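PDB 2RGY: transcriptional regulator, LacI family from Burkholderia phymatum, which probably regulates transcription by binding DNA in response to a small effector, perhaps a sugar, held by its periplasmic-binding-protein-like domain. Local coordinates for residues D82-H87 against R98-L103. Numbering follows the deposited sequence.
Sequences DLDELH and RAFDAL
The guanidinium of R98, packed against L83, is gripped by residues preceding helix 80-89 and at its start: NH1 donates to the carbonyl oxygens of S75 and L78, and NH2 forms a salt bridge with D80 OD1. The setting is an alpha/beta sandwich of the periplasmic-binding-protein type, in which helix 80-89 meets the loop that leaves parallel strand 93-96. L83 CD1 lies over the guanidinium face, 4.0 Å above its plane, while CD2 comes to 3.4 Å from R98 NE; this buried N-H has no partner in the model. A bend at chi3 (-64°) turns the end of the R98 chain up to these methyls. The ring of F100 makes the second half of the contact. CG stands anti to the backbone N (chi1 -171°), directing the ring at the helix, where CE1 meets L83 CB at 3.7 Å. Its far rim supports a T-shaped stack: the F100 edge addresses the H87 face, with centroids 4.9 Å apart and planes at 61°, and CE2 sits over the centre of the imidazole. F95 meets the F100 ring as well, tying the loop back to the sheet. A type I turn from F100 to L103, closed by L103 N to F100 O at 2.9 Å, brings two smaller contacts to the helix: A102 CB is 3.7 Å from D84 OD1, and L103 CD2 approaches H87 NE2 at 3.7 Å.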
loop_
_atom_site.group_PDB
_atom_site.type_symbol
_atom_site.label_atom_id
_atom_site.label_comp_id
_atom_site.label_asym_id
_atom_site.label_seq_id
_atom_site.Cartn_x
_atom_site.Cartn_y
_atom_site.Cartn_z
ATOM N N ASP A 82 -9.236 -24.419 10.585
ATOM C CA ASP A 82 -9.853 -23.157 10.968
ATOM C C ASP A 82 -10.905 -22.770 9.938
ATOM O O ASP A 82 -11.977 -22.287 10.293
ATOM C CB ASP A 82 -8.800 -22.048 11.088
ATOM C CG ASP A 82 -7.752 -22.362 12.132
ATOM O OD1 ASP A 82 -8.117 -23.018 13.133
ATOM O OD2 ASP A 82 -6.581 -21.957 11.962
ATOM N N LEU A 83 -10.599 -22.986 8.661
ATOM C CA LEU A 83 -11.549 -22.665 7.601
ATOM C C LEU A 83 -12.876 -23.413 7.817
ATOM O O LEU A 83 -13.951 -22.842 7.634
ATOM C CB LEU A 83 -10.947 -23.019 6.237
ATOM C CG LEU A 83 -9.972 -22.047 5.550
ATOM C CD1 LEU A 83 -9.036 -21.386 6.532
ATOM C CD2 LEU A 83 -9.188 -22.830 4.507
ATOM N N ASP A 84 -12.791 -24.683 8.219
ATOM C CA ASP A 84 -13.979 -25.510 8.466
ATOM C C ASP A 84 -14.807 -25.036 9.658
ATOM O O ASP A 84 -16.041 -25.074 9.632
ATOM C CB ASP A 84 -13.566 -26.969 8.691
ATOM C CG ASP A 84 -12.953 -27.590 7.458
ATOM O OD1 ASP A 84 -13.611 -27.570 6.398
ATOM O OD2 ASP A 84 -11.816 -28.099 7.545
ATOM N N GLU A 85 -14.120 -24.583 10.700
ATOM C CA GLU A 85 -14.775 -24.095 11.913
ATOM C C GLU A 85 -15.505 -22.782 11.641
ATOM O O GLU A 85 -16.684 -22.629 11.973
ATOM C CB GLU A 85 -13.727 -23.887 13.002
ATOM C CG GLU A 85 -14.296 -23.429 14.305
ATOM C CD GLU A 85 -13.234 -23.323 15.366
ATOM O OE1 GLU A 85 -12.535 -22.278 15.420
ATOM O OE2 GLU A 85 -13.091 -24.304 16.139
ATOM N N LEU A 86 -14.791 -21.838 11.032
ATOM C CA LEU A 86 -15.349 -20.536 10.696
ATOM C C LEU A 86 -16.526 -20.715 9.746
ATOM O O LEU A 86 -17.505 -19.983 9.821
ATOM C CB LEU A 86 -14.272 -19.661 10.036
ATOM C CG LEU A 86 -13.075 -19.273 10.911
ATOM C CD1 LEU A 86 -11.972 -18.624 10.070
ATOM C CD2 LEU A 86 -13.552 -18.326 12.000
ATOM N N HIS A 87 -16.435 -21.701 8.859
ATOM C CA HIS A 87 -17.505 -21.936 7.901
ATOM C C HIS A 87 -18.778 -22.472 8.549
ATOM O O HIS A 87 -19.880 -22.126 8.117
ATOM C CB HIS A 87 -17.055 -22.894 6.805
ATOM C CG HIS A 87 -17.945 -22.876 5.605
ATOM N ND1 HIS A 87 -18.038 -21.787 4.766
ATOM C CD2 HIS A 87 -18.792 -23.808 5.107
ATOM C CE1 HIS A 87 -18.900 -22.048 3.801
ATOM N NE2 HIS A 87 -19.371 -23.269 3.986
ATOM N N ARG A 98 -6.604 -19.681 -1.296
ATOM C CA ARG A 98 -6.386 -20.987 -0.669
ATOM C C ARG A 98 -7.598 -21.870 -0.903
ATOM O O ARG A 98 -8.709 -21.378 -1.087
ATOM C CB ARG A 98 -6.078 -20.880 0.831
ATOM C CG ARG A 98 -7.167 -20.344 1.711
ATOM C CD ARG A 98 -6.598 -20.169 3.109
ATOM N NE ARG A 98 -6.205 -21.442 3.702
ATOM C CZ ARG A 98 -5.396 -21.564 4.750
ATOM N NH1 ARG A 98 -4.878 -20.488 5.321
ATOM N NH2 ARG A 98 -5.127 -22.771 5.241
ATOM N N ALA A 99 -7.374 -23.177 -0.907
ATOM C CA ALA A 99 -8.439 -24.139 -1.165
ATOM C C ALA A 99 -9.377 -24.387 0.013
ATOM O O ALA A 99 -9.052 -24.080 1.163
ATOM C CB ALA A 99 -7.822 -25.468 -1.632
ATOM N N PHE A 100 -10.548 -24.940 -0.294
ATOM C CA PHE A 100 -11.544 -25.267 0.715
ATOM C C PHE A 100 -12.262 -26.545 0.259
ATOM O O PHE A 100 -13.386 -26.510 -0.266
ATOM C CB PHE A 100 -12.532 -24.114 0.883
ATOM C CG PHE A 100 -13.447 -24.281 2.053
ATOM C CD1 PHE A 100 -12.926 -24.457 3.336
ATOM C CD2 PHE A 100 -14.829 -24.308 1.875
ATOM C CE1 PHE A 100 -13.773 -24.657 4.432
ATOM C CE2 PHE A 100 -15.691 -24.508 2.963
ATOM C CZ PHE A 100 -15.166 -24.684 4.239
ATOM N N ASP A 101 -11.587 -27.671 0.463
ATOM C CA ASP A 101 -12.091 -28.976 0.054
ATOM C C ASP A 101 -13.525 -29.319 0.443
ATOM O O ASP A 101 -14.254 -29.901 -0.355
ATOM C CB ASP A 101 -11.157 -30.079 0.553
ATOM C CG ASP A 101 -9.743 -29.913 0.045
ATOM O OD1 ASP A 101 -9.579 -29.446 -1.111
ATOM O OD2 ASP A 101 -8.797 -30.260 0.792
ATOM N N ALA A 102 -13.941 -28.970 1.654
ATOM C CA ALA A 102 -15.306 -29.282 2.064
ATOM C C ALA A 102 -16.354 -28.635 1.149
ATOM O O ALA A 102 -17.463 -29.165 0.985
ATOM C CB ALA A 102 -15.531 -28.859 3.503
ATOM N N LEU A 103 -16.002 -27.496 0.552
ATOM C CA LEU A 103 -16.914 -26.777 -0.341
ATOM C C LEU A 103 -16.090 -25.991 -1.352
ATOM O O LEU A 103 -15.954 -24.774 -1.244
ATOM C CB LEU A 103 -17.786 -25.811 0.461
ATOM C CG LEU A 103 -19.103 -25.441 -0.214
ATOM C CD1 LEU A 103 -20.051 -26.627 -0.072
ATOM C CD2 LEU A 103 -19.713 -24.213 0.426
#